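Local coordinates for uncharacterized protein (Pseudomonas aeruginosa, PDB 4O5P), which is a type VI secretion phospholipase effector, Tle1, which probably hydrolyses membrane phospholipids with a catalytic domain of the alpha/beta-hydrolase kind, at residues I485-G490 with L654-V659; H584-D589 with D629-Y634. One frame throughout, in Å; residues are numbered along the deposited sequence.

Followed from the N terminus, the chain passes 485-490, 584-589, 629-634 and 654-659 in turn. The first and last of these meet in contact 1, closing a loop of 163 intervening residues, while the middle two meet in contact 2 and close a loop of 39; the smaller loop is nested in the larger and the two do not cross. Contact 1 ties the end of helix 469-487 to helix 649-657, and contact 2 ties helix 571-587 to helix 616-637, all in the C-terminal family region. Ile485 joins the two: its CD1 lies 3.5 Å from Tyr586 CE1, and it also packs on Ser631 and Tyr634, although the contact centres are about 14 Å apart.

Contact 1: residues I485-G490 with L654-V659; sequences IDRYAG and LFDEQV
Arg487 and Asp656 meet through a side-on, two-pronged salt bridge that accounts for the direct contact between residues 485-490 and 654-659. Arg487 NE bonds Asp656 OD1 at 2.8 Å, almost straight at 172°. The second prong, from Arg487 NH2 to Asp656 OD2, is also 2.8 Å long but more bent, and its acceptor is tilted out of the guanidinium plane. Both oxygens use their syn lone pairs, and the two flat groups lie only 22° from coplanar, the geometry expected of a paired guanidinium and carboxylate. A bend at chi2 (66°) swings CD across the approach, so that the guanidinium presents its NE/NH2 side.

The remaining guanidinium nitrogen is also used: Arg487 NH1 reaches Asp486 OD1 at 2.9 Å, on the anti side, well out of the carboxylate plane. Two acids thus hold the guanidinium; Trp483 NE1 gives Asp656 OD1 a second donor, and Lys495 also pairs with Asp486, so the buried charges form a network. Contact between the segments is confined to Arg487 and Asp656, burying 90 Å² in all. The backbones stay apart, with their CA atoms 8.5 Å from each other, and the exposed side lies toward Gly490.

Phe497 and Phe638, from loops, pack against Arg487. Tyr488 rests on helix 571-587, Asp486 touches Tyr634 of helix 616-637, and Leu654 leans on helix 451-463.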
loop_
_atom_site.group_PDB
_atom_site.type_symbol
_atom_site.label_atom_id
_atom_site.label_comp_id
_atom_site.label_asym_id
_atom_site.label_seq_id
_atom_site.Cartn_x
_atom_site.Cartn_y
_atom_site.Cartn_z
ATOM N N ILE A 485 -10.053 -18.220 19.010
ATOM C CA ILE A 485 -10.365 -19.545 19.568
ATOM C C ILE A 485 -11.764 -19.518 20.225
ATOM O O ILE A 485 -12.531 -20.489 20.145
ATOM C CB ILE A 485 -9.293 -20.035 20.571
ATOM C CG1 ILE A 485 -7.973 -20.331 19.851
ATOM C CG2 ILE A 485 -9.760 -21.299 21.303
ATOM C CD1 ILE A 485 -6.789 -20.465 20.811
ATOM N N ASP A 486 -12.102 -18.398 20.860
ATOM C CA ASP A 486 -13.446 -18.268 21.407
ATOM C C ASP A 486 -14.475 -17.809 20.378
ATOM O O ASP A 486 -15.469 -18.492 20.175
ATOM C CB ASP A 486 -13.484 -17.383 22.653
ATOM C CG ASP A 486 -14.846 -17.373 23.300
ATOM O OD1 ASP A 486 -15.678 -16.507 22.931
ATOM O OD2 ASP A 486 -15.095 -18.244 24.168
ATOM N N ARG A 487 -14.251 -16.668 19.724
ATOM C CA ARG A 487 -15.279 -16.109 18.844
ATOM C C ARG A 487 -15.513 -16.870 17.520
ATOM O O ARG A 487 -16.594 -16.785 16.950
ATOM C CB ARG A 487 -14.990 -14.631 18.535
ATOM C CG ARG A 487 -15.652 -13.625 19.486
ATOM C CD ARG A 487 -15.135 -13.687 20.937
ATOM N NE ARG A 487 -15.665 -12.539 21.686
ATOM C CZ ARG A 487 -16.412 -12.624 22.785
ATOM N NH1 ARG A 487 -16.718 -13.816 23.308
ATOM N NH2 ARG A 487 -16.865 -11.521 23.354
ATOM N N TYR A 488 -14.502 -17.581 17.026
ATOM C CA TYR A 488 -14.640 -18.313 15.762
ATOM C C TYR A 488 -14.666 -19.809 16.024
ATOM O O TYR A 488 -15.548 -20.503 15.533
ATOM C CB TYR A 488 -13.488 -18.019 14.793
ATOM C CG TYR A 488 -13.486 -16.654 14.134
ATOM C CD1 TYR A 488 -14.469 -15.707 14.419
ATOM C CD2 TYR A 488 -12.496 -16.325 13.213
ATOM C CE1 TYR A 488 -14.456 -14.465 13.815
ATOM C CE2 TYR A 488 -12.470 -15.096 12.608
ATOM C CZ TYR A 488 -13.456 -14.166 12.909
ATOM O OH TYR A 488 -13.450 -12.945 12.300
ATOM N N ALA A 489 -13.693 -20.322 16.776
ATOM C CA ALA A 489 -13.673 -21.772 17.008
ATOM C C ALA A 489 -14.825 -22.158 17.923
ATOM O O ALA A 489 -15.323 -23.289 17.860
ATOM C CB ALA A 489 -12.351 -22.228 17.595
ATOM N N GLY A 490 -15.249 -21.218 18.764
ATOM C CA GLY A 490 -16.342 -21.471 19.692
ATOM C C GLY A 490 -17.716 -21.259 19.083
ATOM O O GLY A 490 -18.728 -21.260 19.799
ATOM N N LEU A 654 -12.530 -4.486 22.217
ATOM C CA LEU A 654 -11.816 -3.899 21.079
ATOM C C LEU A 654 -11.774 -4.882 19.916
ATOM O O LEU A 654 -12.044 -4.502 18.774
ATOM C CB LEU A 654 -10.393 -3.520 21.458
ATOM C CG LEU A 654 -9.608 -2.784 20.365
ATOM C CD1 LEU A 654 -10.006 -1.308 20.328
ATOM C CD2 LEU A 654 -8.098 -2.915 20.587
ATOM N N PHE A 655 -11.431 -6.142 20.190
ATOM C CA PHE A 655 -11.416 -7.120 19.082
ATOM C C PHE A 655 -12.797 -7.437 18.520
ATOM O O PHE A 655 -12.943 -7.657 17.302
ATOM C CB PHE A 655 -10.680 -8.411 19.466
ATOM C CG PHE A 655 -9.191 -8.230 19.566
ATOM C CD1 PHE A 655 -8.402 -8.255 18.425
ATOM C CD2 PHE A 655 -8.588 -8.013 20.791
ATOM C CE1 PHE A 655 -7.029 -8.077 18.500
ATOM C CE2 PHE A 655 -7.205 -7.827 20.879
ATOM C CZ PHE A 655 -6.429 -7.860 19.727
ATOM N N ASP A 656 -13.798 -7.481 19.401
ATOM C CA ASP A 656 -15.197 -7.658 18.987
ATOM C C ASP A 656 -15.730 -6.553 18.065
ATOM O O ASP A 656 -16.290 -6.845 17.013
ATOM C CB ASP A 656 -16.103 -7.716 20.213
ATOM C CG ASP A 656 -16.104 -9.066 20.902
ATOM O OD1 ASP A 656 -15.270 -9.949 20.592
ATOM O OD2 ASP A 656 -16.956 -9.231 21.798
ATOM N N GLU A 657 -15.562 -5.290 18.477
ATOM C CA GLU A 657 -16.252 -4.158 17.857
ATOM C C GLU A 657 -15.354 -3.139 17.129
ATOM O O GLU A 657 -15.851 -2.183 16.537
ATOM C CB GLU A 657 -17.108 -3.417 18.903
ATOM C CG GLU A 657 -18.207 -4.272 19.540
ATOM C CD GLU A 657 -19.105 -3.464 20.462
ATOM O OE1 GLU A 657 -18.694 -2.367 20.902
ATOM O OE2 GLU A 657 -20.234 -3.919 20.738
ATOM N N GLN A 658 -14.038 -3.331 17.162
ATOM C CA GLN A 658 -13.146 -2.388 16.462
ATOM C C GLN A 658 -12.253 -3.048 15.409
ATOM O O GLN A 658 -12.113 -2.528 14.304
ATOM C CB GLN A 658 -12.309 -1.595 17.464
ATOM C CG GLN A 658 -12.951 -0.243 17.858
ATOM C CD GLN A 658 -14.151 -0.368 18.786
ATOM O OE1 GLN A 658 -14.190 -1.235 19.659
ATOM N NE2 GLN A 658 -15.136 0.515 18.606
ATOM N N VAL A 659 -11.701 -4.213 15.746
ATOM C CA VAL A 659 -10.745 -4.897 14.890
ATOM C C VAL A 659 -11.440 -5.692 13.791
ATOM O O VAL A 659 -12.241 -6.601 14.065
ATOM C CB VAL A 659 -9.811 -5.815 15.708
ATOM C CG1 VAL A 659 -8.889 -6.631 14.781
ATOM C CG2 VAL A 659 -8.982 -4.978 16.693
#

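Contact 2: residues H584-D589 with D629-Y634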
loop_
_atom_site.group_PDB
_atom_site.type_symbol
_atom_site.label_atom_id
_atom_site.label_comp_id
_atom_site.label_asym_id
_atom_site.label_seq_id
_atom_site.Cartn_x
_atom_site.Cartn_y
_atom_site.Cartn_z
ATOM N N HIS A 584 -11.540 -25.082 11.495
ATOM C CA HIS A 584 -10.905 -26.246 10.876
ATOM C C HIS A 584 -9.389 -26.278 11.113
ATOM O O HIS A 584 -8.839 -27.296 11.583
ATOM C CB HIS A 584 -11.187 -26.276 9.373
ATOM C CG HIS A 584 -10.605 -27.468 8.675
ATOM N ND1 HIS A 584 -9.497 -27.384 7.858
ATOM C CD2 HIS A 584 -10.962 -28.774 8.690
ATOM C CE1 HIS A 584 -9.209 -28.584 7.388
ATOM N NE2 HIS A 584 -10.076 -29.447 7.883
ATOM N N ASP A 585 -8.717 -25.173 10.787
ATOM C CA ASP A 585 -7.268 -25.085 10.973
ATOM C C ASP A 585 -6.872 -25.346 12.425
ATOM O O ASP A 585 -5.879 -26.025 12.707
ATOM C CB ASP A 585 -6.744 -23.697 10.563
ATOM C CG ASP A 585 -6.794 -23.461 9.064
ATOM O OD1 ASP A 585 -7.079 -24.418 8.310
ATOM O OD2 ASP A 585 -6.545 -22.310 8.638
ATOM N N TYR A 586 -7.636 -24.797 13.357
ATOM C CA TYR A 586 -7.225 -24.851 14.755
ATOM C C TYR A 586 -7.482 -26.246 15.334
ATOM O O TYR A 586 -6.746 -26.699 16.205
ATOM C CB TYR A 586 -7.943 -23.772 15.571
ATOM C CG TYR A 586 -7.633 -23.827 17.053
ATOM C CD1 TYR A 586 -6.442 -23.315 17.554
ATOM C CD2 TYR A 586 -8.526 -24.395 17.942
ATOM C CE1 TYR A 586 -6.147 -23.367 18.914
ATOM C CE2 TYR A 586 -8.247 -24.453 19.299
ATOM C CZ TYR A 586 -7.067 -23.940 19.778
ATOM O OH TYR A 586 -6.815 -24.014 21.127
ATOM N N LYS A 587 -8.508 -26.930 14.836
ATOM C CA LYS A 587 -8.816 -28.282 15.328
ATOM C C LYS A 587 -7.788 -29.275 14.783
ATOM O O LYS A 587 -7.355 -30.187 15.487
ATOM C CB LYS A 587 -10.238 -28.711 14.941
ATOM C CG LYS A 587 -10.704 -30.016 15.641
ATOM C CD LYS A 587 -12.007 -30.563 15.060
ATOM C CE LYS A 587 -13.245 -30.012 15.771
ATOM N NZ LYS A 587 -13.393 -28.519 15.621
ATOM N N GLY A 588 -7.371 -29.066 13.534
ATOM C CA GLY A 588 -6.382 -29.925 12.910
ATOM C C GLY A 588 -6.854 -31.338 12.600
ATOM O O GLY A 588 -6.048 -32.266 12.564
ATOM N N ASP A 589 -8.157 -31.505 12.384
ATOM C CA ASP A 589 -8.711 -32.773 11.921
ATOM C C ASP A 589 -8.504 -32.883 10.402
ATOM O O ASP A 589 -9.463 -32.765 9.630
ATOM C CB ASP A 589 -10.209 -32.821 12.240
ATOM C CG ASP A 589 -10.520 -33.626 13.483
ATOM O OD1 ASP A 589 -9.697 -33.625 14.432
ATOM O OD2 ASP A 589 -11.601 -34.265 13.511
ATOM N N ASP A 629 1.113 -20.534 21.438
ATOM C CA ASP A 629 1.000 -19.181 22.011
ATOM C C ASP A 629 -0.470 -18.769 22.104
ATOM O O ASP A 629 -0.936 -18.296 23.148
ATOM C CB ASP A 629 1.702 -18.097 21.156
ATOM C CG ASP A 629 3.222 -18.275 21.022
ATOM O OD1 ASP A 629 3.843 -19.146 21.676
ATOM O OD2 ASP A 629 3.806 -17.503 20.220
ATOM N N GLY A 630 -1.183 -18.903 20.989
ATOM C CA GLY A 630 -2.607 -18.623 20.943
ATOM C C GLY A 630 -3.437 -19.311 22.023
ATOM O O GLY A 630 -4.218 -18.664 22.736
ATOM N N SER A 631 -3.280 -20.622 22.154
ATOM C CA SER A 631 -4.020 -21.367 23.170
ATOM C C SER A 631 -3.682 -20.885 24.601
ATOM O O SER A 631 -4.595 -20.636 25.457
ATOM C CB SER A 631 -3.715 -22.856 23.012
ATOM O OG SER A 631 -4.098 -23.302 21.721
ATOM N N ALA A 632 -2.408 -20.741 24.874
ATOM C CA ALA A 632 -1.949 -20.236 26.164
ATOM C C ALA A 632 -2.555 -18.880 26.502
ATOM O O ALA A 632 -3.130 -18.728 27.534
ATOM C CB ALA A 632 -0.424 -20.224 26.266
ATOM N N ARG A 633 -2.499 -17.951 25.561
ATOM C CA ARG A 633 -3.168 -16.665 25.713
ATOM C C ARG A 633 -4.673 -16.740 25.867
ATOM O O ARG A 633 -5.213 -16.047 26.636
ATOM C CB ARG A 633 -2.786 -15.655 24.651
ATOM C CG ARG A 633 -3.367 -14.292 24.906
ATOM C CD ARG A 633 -2.485 -13.500 25.838
ATOM N NE ARG A 633 -2.981 -12.200 26.204
ATOM C CZ ARG A 633 -2.484 -11.027 25.834
ATOM N NH1 ARG A 633 -1.446 -10.927 25.041
ATOM N NH2 ARG A 633 -3.055 -9.938 26.290
ATOM N N TYR A 634 -5.321 -17.622 25.146
ATOM C CA TYR A 634 -6.716 -17.894 25.345
ATOM C C TYR A 634 -7.046 -18.067 26.798
ATOM O O TYR A 634 -8.010 -17.551 27.221
ATOM C CB TYR A 634 -7.195 -19.142 24.618
ATOM C CG TYR A 634 -8.598 -19.607 24.987
ATOM C CD1 TYR A 634 -9.702 -19.088 24.385
ATOM C CD2 TYR A 634 -8.782 -20.535 25.963
ATOM C CE1 TYR A 634 -10.955 -19.534 24.681
ATOM C CE2 TYR A 634 -10.027 -20.973 26.292
ATOM C CZ TYR A 634 -11.123 -20.461 25.658
ATOM O OH TYR A 634 -12.309 -20.919 26.001
#
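Tyr586 extends its phenol from helix 571-587 to helix 616-637, and the hydroxyl at its end donates to Ser631 OG at 2.9 Å. The torsions explain the reach: Tyr586 has CG anti to the backbone N (chi1 176°), which carries the ring out toward helix 616-637. The CB bond of Ser631 runs across the line to Tyr586, and chi1 of -60°, with OG anti to the carbonyl carbon, leaves that oxygen where it meets both Tyr586 OH and the carbonyl oxygen of His627.

The serine oxygen approaches the aromatic ring at the edge and in its plane, not over a face. The distances fit this: Ser631 OG lies beside the CE1-CZ edge, 3.5 Å from Tyr586 CE1 and 3.6 Å from Tyr586 CZ, while Ser631 CB stays further back, 3.8 Å from Tyr586 OH. The helices themselves remain well separated, with the nearest CA atoms, of Tyr586 and Ser631, 9.7 Å apart, and just 72 Å² is buried between the segments. The ring face is engaged elsewhere: His627, one turn before Ser631, stacks on Tyr586, and its NE2 is hydrogen-bonded to Tyr586 O.

Ser631 OG is in turn bonded to the carbonyl oxygen of His627. Because a carbonyl can only accept, the serine must donate there, which agrees with its accepting from Tyr586. The chemistry therefore implies a short chain of hydrogen bonds with one donor direction, phenol to serine to carbonyl oxygen, a neutral link in a partly exposed setting whose two bonds may strengthen each other.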